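Local coordinates for peptidyl tryptophan dihydroxylase (Pseudomonas putida, PDB 7CTQ), which probably dihydroxylates a peptidyl tryptophan as an FAD-dependent monooxygenase, a step essential for biogenesis of the tryptophylquinone cofactor of quinohemoprotein amine dehydrogenase, at residues 8-13 with 29-34; 138-143 with 257-262; 250-255 with 304-309. All blocks are in the same frame, centred on the assembly; numbering follows the deposited sequence. Where two conformers were deposited one is given.

Contact 1: residues 8-13 with 29-34. With FAD (flavin-adenine dinucleotide), chain C.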
# COMPACT_ATOMS: atom_id res chain seq x y z
N ILE A 8 -22.39 -3.88 -7.20
CA ILE A 8 -21.05 -3.84 -6.63
C ILE A 8 -21.05 -2.90 -5.44
O ILE A 8 -21.34 -1.70 -5.58
CB ILE A 8 -19.99 -3.40 -7.65
CG1 ILE A 8 -19.95 -4.34 -8.86
CG2 ILE A 8 -18.63 -3.32 -6.97
CD1 ILE A 8 -19.23 -3.78 -10.06
N VAL A 9 -20.71 -3.42 -4.26
CA VAL A 9 -20.60 -2.61 -3.05
C VAL A 9 -19.17 -2.67 -2.54
O VAL A 9 -18.61 -3.77 -2.38
CB VAL A 9 -21.59 -3.07 -1.96
CG1 VAL A 9 -21.47 -2.16 -0.75
CG2 VAL A 9 -23.03 -3.10 -2.50
N VAL A 10 -18.60 -1.50 -2.28
CA VAL A 10 -17.26 -1.35 -1.71
C VAL A 10 -17.42 -0.95 -0.24
O VAL A 10 -18.12 0.01 0.08
CB VAL A 10 -16.45 -0.28 -2.46
CG1 VAL A 10 -15.11 -0.02 -1.76
CG2 VAL A 10 -16.25 -0.67 -3.94
N LEU A 11 -16.74 -1.68 0.65
CA LEU A 11 -16.73 -1.37 2.08
C LEU A 11 -15.46 -0.60 2.42
O LEU A 11 -14.36 -1.15 2.31
CB LEU A 11 -16.81 -2.63 2.93
CG LEU A 11 -17.77 -3.71 2.46
CD1 LEU A 11 -17.74 -4.90 3.41
CD2 LEU A 11 -19.18 -3.15 2.34
N GLY A 12 -15.62 0.65 2.84
CA GLY A 12 -14.49 1.47 3.23
C GLY A 12 -14.11 2.49 2.17
O GLY A 12 -14.00 2.15 0.98
N ALA A 13 -13.90 3.74 2.59
CA ALA A 13 -13.65 4.81 1.64
C ALA A 13 -12.32 5.49 1.93
O ALA A 13 -12.23 6.72 1.92
CB ALA A 13 -14.79 5.84 1.67
N TYR A 29 -19.19 0.59 -14.60
CA TYR A 29 -19.94 -0.10 -13.56
C TYR A 29 -20.62 0.90 -12.63
O TYR A 29 -20.03 1.91 -12.26
CB TYR A 29 -19.03 -1.01 -12.75
CG TYR A 29 -18.67 -2.28 -13.46
CD1 TYR A 29 -19.57 -3.33 -13.56
CD2 TYR A 29 -17.43 -2.42 -14.05
CE1 TYR A 29 -19.24 -4.49 -14.21
CE2 TYR A 29 -17.09 -3.58 -14.72
CZ TYR A 29 -17.99 -4.61 -14.79
OH TYR A 29 -17.64 -5.76 -15.45
N ALA A 30 -21.86 0.58 -12.25
CA ALA A 30 -22.49 1.26 -11.13
C ALA A 30 -21.86 0.76 -9.83
O ALA A 30 -21.65 -0.45 -9.67
CB ALA A 30 -24.00 0.99 -11.14
N VAL A 31 -21.54 1.68 -8.93
CA VAL A 31 -20.77 1.36 -7.73
C VAL A 31 -21.35 2.10 -6.53
O VAL A 31 -21.65 3.30 -6.62
CB VAL A 31 -19.28 1.73 -7.90
CG1 VAL A 31 -18.49 1.37 -6.65
CG2 VAL A 31 -18.69 1.06 -9.14
N THR A 32 -21.47 1.40 -5.41
CA THR A 32 -21.85 1.99 -4.13
C THR A 32 -20.75 1.73 -3.11
O THR A 32 -20.24 0.61 -3.00
CB THR A 32 -23.18 1.40 -3.62
OG1 THR A 32 -24.23 1.73 -4.53
CG2 THR A 32 -23.51 1.92 -2.23
N VAL A 33 -20.38 2.76 -2.35
CA VAL A 33 -19.37 2.65 -1.31
C VAL A 33 -20.03 2.88 0.04
O VAL A 33 -20.84 3.80 0.20
CB VAL A 33 -18.21 3.65 -1.53
CG1 VAL A 33 -17.27 3.65 -0.34
CG2 VAL A 33 -17.45 3.31 -2.80
N VAL A 34 -19.71 2.03 1.01
CA VAL A 34 -20.14 2.17 2.39
C VAL A 34 -18.90 2.41 3.24
O VAL A 34 -17.90 1.70 3.09
CB VAL A 34 -20.89 0.93 2.89
CG1 VAL A 34 -21.43 1.16 4.30
CG2 VAL A 34 -22.01 0.56 1.93
PA FAD C . -7.84 3.15 5.15
O1A FAD C . -7.19 4.40 4.69
O2A FAD C . -7.53 2.81 6.60
O5B FAD C . -9.36 3.22 4.82
C5B FAD C . -10.32 2.37 5.48
C4B FAD C . -11.61 3.15 5.55
O4B FAD C . -12.67 2.26 5.99
C3B FAD C . -11.61 4.34 6.50
O3B FAD C . -12.35 5.42 5.93
C2B FAD C . -12.27 3.78 7.77
O2B FAD C . -12.98 4.76 8.52
C1B FAD C . -13.27 2.80 7.15
N9A FAD C . -13.73 1.70 7.99
C8A FAD C . -13.03 0.96 8.90
N7A FAD C . -13.73 0.03 9.50
C5A FAD C . -14.99 0.19 8.96
C6A FAD C . -16.22 -0.47 9.19
N6A FAD C . -16.37 -1.48 10.05
N1A FAD C . -17.30 -0.07 8.48
C2A FAD C . -17.16 0.94 7.61
N3A FAD C . -16.06 1.63 7.32
C4A FAD C . -15.01 1.21 8.03
N1 FAD C . 0.87 6.21 4.83
C2 FAD C . 1.47 7.31 4.27
O2 FAD C . 1.37 7.56 3.07
N3 FAD C . 2.20 8.17 5.07
C4 FAD C . 2.40 8.04 6.43
O4 FAD C . 3.06 8.88 7.04
C4X FAD C . 1.76 6.88 7.01
N5 FAD C . 1.90 6.68 8.30
C5X FAD C . 1.29 5.57 8.86
C6 FAD C . 1.44 5.34 10.22
C7 FAD C . 0.87 4.22 10.83
C7M FAD C . 1.04 4.01 12.31
C8 FAD C . 0.12 3.32 10.05
C8M FAD C . -0.52 2.11 10.68
C9 FAD C . -0.03 3.55 8.69
C9A FAD C . 0.55 4.66 8.09
N10 FAD C . 0.41 4.92 6.71
C10 FAD C . 1.01 6.02 6.13
C1' FAD C . -0.32 3.98 5.85
C2' FAD C . -1.70 4.46 5.43
O2' FAD C . -2.47 4.89 6.55
C3' FAD C . -2.41 3.30 4.73
O3' FAD C . -1.50 2.74 3.80
C4' FAD C . -3.69 3.66 3.98
O4' FAD C . -4.49 4.57 4.74
C5' FAD C . -4.48 2.42 3.65
O5' FAD C . -5.57 2.78 2.79
P FAD C . -6.89 1.96 2.76
O1P FAD C . -6.51 0.52 2.35
O2P FAD C . -7.92 2.64 1.93
O3P FAD C . -7.32 1.92 4.29

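Contact 2: residues 138-143 with 257-262. With FAD (flavin-adenine dinucleotide), chain C.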
# COMPACT_ATOMS: atom_id res chain seq x y z
N LEU A 138 -18.51 -7.85 -3.68
CA LEU A 138 -18.03 -7.08 -2.54
C LEU A 138 -16.55 -6.74 -2.69
O LEU A 138 -15.72 -7.63 -2.88
CB LEU A 138 -18.26 -7.88 -1.25
CG LEU A 138 -17.94 -7.14 0.05
CD1 LEU A 138 -19.08 -6.21 0.35
CD2 LEU A 138 -17.72 -8.13 1.19
N VAL A 139 -16.22 -5.45 -2.58
CA VAL A 139 -14.83 -5.01 -2.45
C VAL A 139 -14.58 -4.72 -0.97
O VAL A 139 -15.18 -3.81 -0.40
CB VAL A 139 -14.54 -3.77 -3.31
CG1 VAL A 139 -13.08 -3.36 -3.16
CG2 VAL A 139 -14.91 -4.00 -4.76
N GLU A 140 -13.66 -5.47 -0.37
CA GLU A 140 -13.26 -5.26 1.03
C GLU A 140 -12.10 -4.28 1.05
O GLU A 140 -10.99 -4.60 0.61
CB GLU A 140 -12.88 -6.58 1.69
CG GLU A 140 -12.23 -6.38 3.03
CD GLU A 140 -13.18 -5.73 4.00
OE1 GLU A 140 -14.11 -6.43 4.44
OE2 GLU A 140 -12.99 -4.54 4.32
N ALA A 141 -12.35 -3.09 1.58
CA ALA A 141 -11.38 -2.01 1.54
C ALA A 141 -11.38 -1.26 2.86
O ALA A 141 -11.17 -0.04 2.89
CB ALA A 141 -11.66 -1.06 0.38
N ARG A 142 -11.61 -1.96 3.96
CA ARG A 142 -11.64 -1.30 5.26
C ARG A 142 -10.28 -1.23 5.93
O ARG A 142 -10.22 -1.07 7.15
CB ARG A 142 -12.64 -1.99 6.19
CG ARG A 142 -14.08 -1.93 5.69
CD ARG A 142 -15.00 -2.58 6.68
NE ARG A 142 -15.43 -3.89 6.21
CZ ARG A 142 -15.61 -4.94 7.00
NH1 ARG A 142 -15.41 -4.82 8.31
NH2 ARG A 142 -15.99 -6.10 6.48
N GLY A 143 -9.20 -1.34 5.16
CA GLY A 143 -7.88 -1.12 5.73
C GLY A 143 -7.52 -2.18 6.75
O GLY A 143 -7.96 -3.33 6.69
N TRP A 257 -15.62 -11.52 -4.53
CA TRP A 257 -15.11 -10.53 -3.61
C TRP A 257 -13.62 -10.31 -3.86
O TRP A 257 -12.95 -11.13 -4.50
CB TRP A 257 -15.36 -10.91 -2.14
CG TRP A 257 -14.66 -12.15 -1.67
CD1 TRP A 257 -15.13 -13.43 -1.73
CD2 TRP A 257 -13.36 -12.23 -1.06
NE1 TRP A 257 -14.21 -14.30 -1.19
CE2 TRP A 257 -13.11 -13.59 -0.77
CE3 TRP A 257 -12.39 -11.29 -0.73
CZ2 TRP A 257 -11.94 -14.02 -0.18
CZ3 TRP A 257 -11.21 -11.72 -0.13
CH2 TRP A 257 -11.00 -13.08 0.13
N ILE A 258 -13.12 -9.21 -3.34
CA ILE A 258 -11.71 -8.88 -3.48
C ILE A 258 -11.34 -7.99 -2.30
O ILE A 258 -12.14 -7.18 -1.84
CB ILE A 258 -11.42 -8.22 -4.85
CG1 ILE A 258 -9.92 -8.25 -5.16
CG2 ILE A 258 -11.96 -6.77 -4.93
CD1 ILE A 258 -9.61 -7.70 -6.52
N ARG A 259 -10.13 -8.18 -1.79
CA ARG A 259 -9.53 -7.26 -0.85
C ARG A 259 -8.54 -6.34 -1.56
O ARG A 259 -7.76 -6.79 -2.41
CB ARG A 259 -8.82 -8.01 0.29
CG ARG A 259 -9.76 -8.44 1.41
CD ARG A 259 -9.18 -9.55 2.25
NE ARG A 259 -8.52 -9.04 3.44
CZ ARG A 259 -9.00 -9.15 4.67
NH1 ARG A 259 -10.17 -9.75 4.88
NH2 ARG A 259 -8.32 -8.66 5.70
N VAL A 260 -8.56 -5.06 -1.18
CA VAL A 260 -7.64 -4.07 -1.72
C VAL A 260 -7.06 -3.26 -0.58
O VAL A 260 -7.60 -3.23 0.53
CB VAL A 260 -8.31 -3.13 -2.75
CG1 VAL A 260 -8.74 -3.91 -3.98
CG2 VAL A 260 -9.49 -2.38 -2.13
N GLY A 261 -5.93 -2.62 -0.86
CA GLY A 261 -5.34 -1.75 0.14
C GLY A 261 -4.75 -2.51 1.31
O GLY A 261 -4.28 -3.65 1.19
N ASP A 262 -4.77 -1.85 2.48
CA ASP A 262 -4.26 -2.44 3.72
C ASP A 262 -4.95 -3.76 4.05
O ASP A 262 -4.34 -4.64 4.69
CB ASP A 262 -4.44 -1.46 4.88
CG ASP A 262 -3.29 -0.48 5.02
OD1 ASP A 262 -2.41 -0.45 4.13
OD2 ASP A 262 -3.27 0.27 6.03
PA FAD C . -7.84 3.15 5.15
O1A FAD C . -7.19 4.40 4.69
O2A FAD C . -7.53 2.81 6.60
O5B FAD C . -9.36 3.22 4.82
C5B FAD C . -10.32 2.37 5.48
C4B FAD C . -11.61 3.15 5.55
O4B FAD C . -12.67 2.26 5.99
C3B FAD C . -11.61 4.34 6.50
O3B FAD C . -12.35 5.42 5.93
C2B FAD C . -12.27 3.78 7.77
O2B FAD C . -12.98 4.76 8.52
C1B FAD C . -13.27 2.80 7.15
N9A FAD C . -13.73 1.70 7.99
C8A FAD C . -13.03 0.96 8.90
N7A FAD C . -13.73 0.03 9.50
C5A FAD C . -14.99 0.19 8.96
C6A FAD C . -16.22 -0.47 9.19
N6A FAD C . -16.37 -1.48 10.05
N1A FAD C . -17.30 -0.07 8.48
C2A FAD C . -17.16 0.94 7.61
N3A FAD C . -16.06 1.63 7.32
C4A FAD C . -15.01 1.21 8.03
N1 FAD C . 0.87 6.21 4.83
C2 FAD C . 1.47 7.31 4.27
O2 FAD C . 1.37 7.56 3.07
N3 FAD C . 2.20 8.17 5.07
C4 FAD C . 2.40 8.04 6.43
O4 FAD C . 3.06 8.88 7.04
C4X FAD C . 1.76 6.88 7.01
N5 FAD C . 1.90 6.68 8.30
C5X FAD C . 1.29 5.57 8.86
C6 FAD C . 1.44 5.34 10.22
C7 FAD C . 0.87 4.22 10.83
C7M FAD C . 1.04 4.01 12.31
C8 FAD C . 0.12 3.32 10.05
C8M FAD C . -0.52 2.11 10.68
C9 FAD C . -0.03 3.55 8.69
C9A FAD C . 0.55 4.66 8.09
N10 FAD C . 0.41 4.92 6.71
C10 FAD C . 1.01 6.02 6.13
C1' FAD C . -0.32 3.98 5.85
C2' FAD C . -1.70 4.46 5.43
O2' FAD C . -2.47 4.89 6.55
C3' FAD C . -2.41 3.30 4.73
O3' FAD C . -1.50 2.74 3.80
C4' FAD C . -3.69 3.66 3.98
O4' FAD C . -4.49 4.57 4.74
C5' FAD C . -4.48 2.42 3.65
O5' FAD C . -5.57 2.78 2.79
P FAD C . -6.89 1.96 2.76
O1P FAD C . -6.51 0.52 2.35
O2P FAD C . -7.92 2.64 1.93
O3P FAD C . -7.32 1.92 4.29
O HOH W 1 -8.09 -1.64 2.54

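Contact 3: residues 250-255 with 304-309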
# COMPACT_ATOMS: atom_id res chain seq x y z
N GLY A 250 -3.97 -13.63 4.16
CA GLY A 250 -4.03 -15.02 3.74
C GLY A 250 -4.83 -15.21 2.46
O GLY A 250 -4.39 -15.89 1.53
N GLU A 251 -6.03 -14.63 2.40
CA GLU A 251 -6.89 -14.66 1.22
C GLU A 251 -7.18 -13.23 0.79
O GLU A 251 -7.50 -12.39 1.64
CB GLU A 251 -8.21 -15.39 1.51
CG GLU A 251 -8.04 -16.83 1.94
CD GLU A 251 -7.16 -17.61 1.00
OE1 GLU A 251 -7.37 -17.50 -0.23
OE2 GLU A 251 -6.24 -18.31 1.49
N CYS A 252 -7.11 -12.95 -0.50
CA CYS A 252 -7.38 -11.59 -0.95
C CYS A 252 -8.33 -11.49 -2.13
O CYS A 252 -8.59 -10.37 -2.58
CB CYS A 252 -6.07 -10.87 -1.30
SG CYS A 252 -5.02 -11.75 -2.46
N VAL A 253 -8.86 -12.60 -2.63
CA VAL A 253 -9.84 -12.54 -3.72
C VAL A 253 -10.63 -13.85 -3.75
O VAL A 253 -10.09 -14.93 -3.51
CB VAL A 253 -9.14 -12.25 -5.07
CG1 VAL A 253 -8.05 -13.28 -5.36
CG2 VAL A 253 -10.15 -12.18 -6.21
N GLY A 254 -11.92 -13.73 -4.06
CA GLY A 254 -12.84 -14.86 -4.17
C GLY A 254 -13.60 -14.84 -5.48
O GLY A 254 -13.28 -14.06 -6.39
N GLN A 255 -14.62 -15.70 -5.59
CA GLN A 255 -15.46 -15.70 -6.79
C GLN A 255 -16.23 -14.40 -6.94
O GLN A 255 -16.52 -13.97 -8.06
CB GLN A 255 -16.44 -16.88 -6.74
CG GLN A 255 -15.76 -18.22 -6.70
CD GLN A 255 -14.87 -18.44 -7.90
OE1 GLN A 255 -13.64 -18.51 -7.78
NE2 GLN A 255 -15.48 -18.55 -9.08
N GLN A 304 -5.64 -15.73 -9.33
CA GLN A 304 -4.19 -15.88 -9.28
C GLN A 304 -3.50 -14.57 -9.63
O GLN A 304 -2.50 -14.20 -9.01
CB GLN A 304 -3.75 -17.00 -10.22
CG GLN A 304 -2.23 -17.22 -10.21
CD GLN A 304 -1.77 -18.26 -11.21
OE1 GLN A 304 -2.55 -19.12 -11.61
NE2 GLN A 304 -0.50 -18.19 -11.62
N PHE A 305 -4.04 -13.85 -10.61
CA PHE A 305 -3.42 -12.58 -10.99
C PHE A 305 -3.38 -11.62 -9.80
O PHE A 305 -2.34 -11.00 -9.53
CB PHE A 305 -4.18 -11.95 -12.16
CG PHE A 305 -3.53 -10.72 -12.69
CD1 PHE A 305 -3.83 -9.47 -12.15
CD2 PHE A 305 -2.59 -10.80 -13.71
CE1 PHE A 305 -3.19 -8.32 -12.60
CE2 PHE A 305 -1.96 -9.65 -14.19
CZ PHE A 305 -2.25 -8.41 -13.62
N HIS A 306 -4.48 -11.50 -9.05
CA HIS A 306 -4.51 -10.56 -7.94
C HIS A 306 -3.63 -11.02 -6.78
O HIS A 306 -2.87 -10.22 -6.22
CB HIS A 306 -5.95 -10.34 -7.46
CG HIS A 306 -6.08 -9.20 -6.49
ND1 HIS A 306 -5.76 -7.91 -6.83
CD2 HIS A 306 -6.50 -9.17 -5.21
CE1 HIS A 306 -5.97 -7.12 -5.78
NE2 HIS A 306 -6.43 -7.87 -4.79
N GLN A 307 -3.74 -12.29 -6.39
CA GLN A 307 -2.93 -12.81 -5.28
C GLN A 307 -1.45 -12.58 -5.54
O GLN A 307 -0.73 -12.04 -4.69
CB GLN A 307 -3.18 -14.30 -5.08
CG GLN A 307 -4.46 -14.66 -4.39
CD GLN A 307 -4.93 -16.05 -4.79
OE1 GLN A 307 -4.13 -16.99 -4.85
NE2 GLN A 307 -6.21 -16.17 -5.11
N GLN A 308 -0.97 -13.00 -6.71
CA GLN A 308 0.46 -12.94 -6.98
C GLN A 308 0.95 -11.50 -7.11
O GLN A 308 2.06 -11.19 -6.67
CB GLN A 308 0.76 -13.76 -8.24
CG GLN A 308 0.41 -15.23 -8.04
CD GLN A 308 0.81 -16.08 -9.23
OE1 GLN A 308 0.72 -15.64 -10.37
NE2 GLN A 308 1.28 -17.29 -8.97
N ARG A 309 0.15 -10.61 -7.71
CA ARG A 309 0.52 -9.20 -7.72
C ARG A 309 0.63 -8.65 -6.30
O ARG A 309 1.63 -8.00 -5.95
CB ARG A 309 -0.49 -8.38 -8.54
CG ARG A 309 -0.30 -6.86 -8.39
CD ARG A 309 -1.20 -6.03 -9.33
NE ARG A 309 -1.14 -4.60 -9.03
CZ ARG A 309 -0.15 -3.79 -9.41
NH1 ARG A 309 0.86 -4.28 -10.12
NH2 ARG A 309 -0.17 -2.50 -9.10

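Contact 1: residues 8-13 with 29-34
The carbonyl oxygen of Val-10 is met twice from the neighbouring strand: Val-34 N donates a nearly straight hydrogen bond to Val-10 O (2.7 Å, 169° at the hydrogen), and the CA-H of Val-33 comes up to the same oxygen at 3.2 Å. One step back, Thr-32 O takes the N-H of Val-10 at 2.8 Å, and Ile-8 O receives Thr-32 N. The ladder runs on to Gly-12 N and Val-34 O, modelled rather short. Strands 8-11 and 31-34 thus run parallel, with axes 25° apart.

Beyond the backbone, small branched side chains fill both faces of the sheet. On the face covered by helix 15-27, Val-33 divides its branches: CG1, anti to the backbone N (chi1 172°), reaches Ala-13 CB, while Val-33 CG2 rests on Val-10 CB at 3.7 Å. On the other face, which strand 123-127 helps to cover, Val-9 CG1 meets Val-34 CG2 at 3.9 Å. At the far end Ile-8 CD1 comes obliquely to the ring of Tyr-29, 3.5 Å from its CD1; the phenol OH is tied to Asn-290.

Where strand 8-11 ends, Gly-12 CA lies 3.4 Å from O4B of FAD. A strand, a glycine turn and a helix, followed by a parallel second strand, make up the beta-alpha-beta unit of a Rossmann-type dinucleotide fold, here probably with its GxGxxG signature.

Contact 2: residues 138-143 with 257-262
This is a parallel strand pair at the edge of the FAD-binding sheet, where 257-259 is the outermost strand and 138-140 its inner neighbour, and both segments run out toward the cofactor pyrophosphate. The tightest rung is Glu-140 N to Ile-258 O, 2.7 Å; Ile-258 N and Val-260 N bond to Leu-138 O and Glu-140 O on either side of it.

Val-139 and Ile-258 lie side by side toward helix 285-294, and Val-260 CG2 presses on Ala-141 CB at 3.6 Å. On the opposite face Glu-140 CG sits over one face of the Arg-259 guanidinium, whose NE is hydrogen-bonded to Ala-263 O. The Glu-140 chain, bent at chi2 (63°), turns its carboxylate to Arg-142: OE1 forms a salt bridge with Arg-142 NH2 (2.8 Å), and OE2 accepts the backbone N-H of Arg-142 (2.9 Å). That clasp leaves Arg-142 CD against the adenine, 3.5 Å from C6A of FAD.

At the strand ends Asp-262 N donates to FAD O1P at 2.9 Å. A water takes the Gly-143 N-H and donates to Val-260 O and to the same O1P, 2.7 Å away. Two neutral donors, a backbone amide and an ordered water, would thus be expected to stabilise the negative charge on O1P.

Contact 3: residues 250-255 with 304-309
The imidazole of His-306 turns its CD2 corner to the backbone of Cys-252, whose carbonyl O lies 3.6 Å from CD2, at the ring edge and close to its plane. It does so from the long helix 299-327, which packs here against the loop leading into strand 257-259, the outermost strand of the Rossmann-type FAD-binding sheet. No hydrogen bond spans the two segments, which meet by van der Waals contact.

CG of His-306 stands anti to the backbone N (chi1 -169°), which sends the ring out from the helix toward Cys-252 and Val-253 of the loop. Val-253 comes to the same ring obliquely, its CB 4.1 Å from His-306 CD2. The polar end of the histidine is used next door: NE2 bonds to Arg-259 O, so the ring is fixed by a strand carbonyl while its carbon edge faces the loop. Val-288 and Ile-258 also pack on the imidazole, and Leu-292 of helix 285-294 packs on Val-253.

The next residue, Gln-307, lies across the loop, crossing Val-253 at about a right angle. Cys-252 and Gln-307 were each modelled in two conformers, so their detail is tentative. In one of these conformers Cys-252 SG sits 3.5 Å from Gln-307 CG, and the glutamine chain passes across Val-253, with its amide nitrogen NE2 3.4 Å from Val-253 CG1.

From the N terminus, contact 1 closes first, bringing 29-34 back beside 8-13 after helix 15-27; it is complete before the others open. Contact 2 opens at 138-143 and contact 3 at 250-255; contact 2 then closes at 257-262 and contact 3 at 304-309, so these two cross. Contacts 1 and 2 are neighbours in one sheet because strands 8-11 and 137-140 lie side by side: Leu-11 bonds through its backbone to Val-139 and Ala-141, and both contacts reach FAD. Contact 3 adds the outer layer, since Arg-259 of contact 2 is bonded through its backbone N to Cys-252 O, and helix 299-327 is tied to the sheet edge.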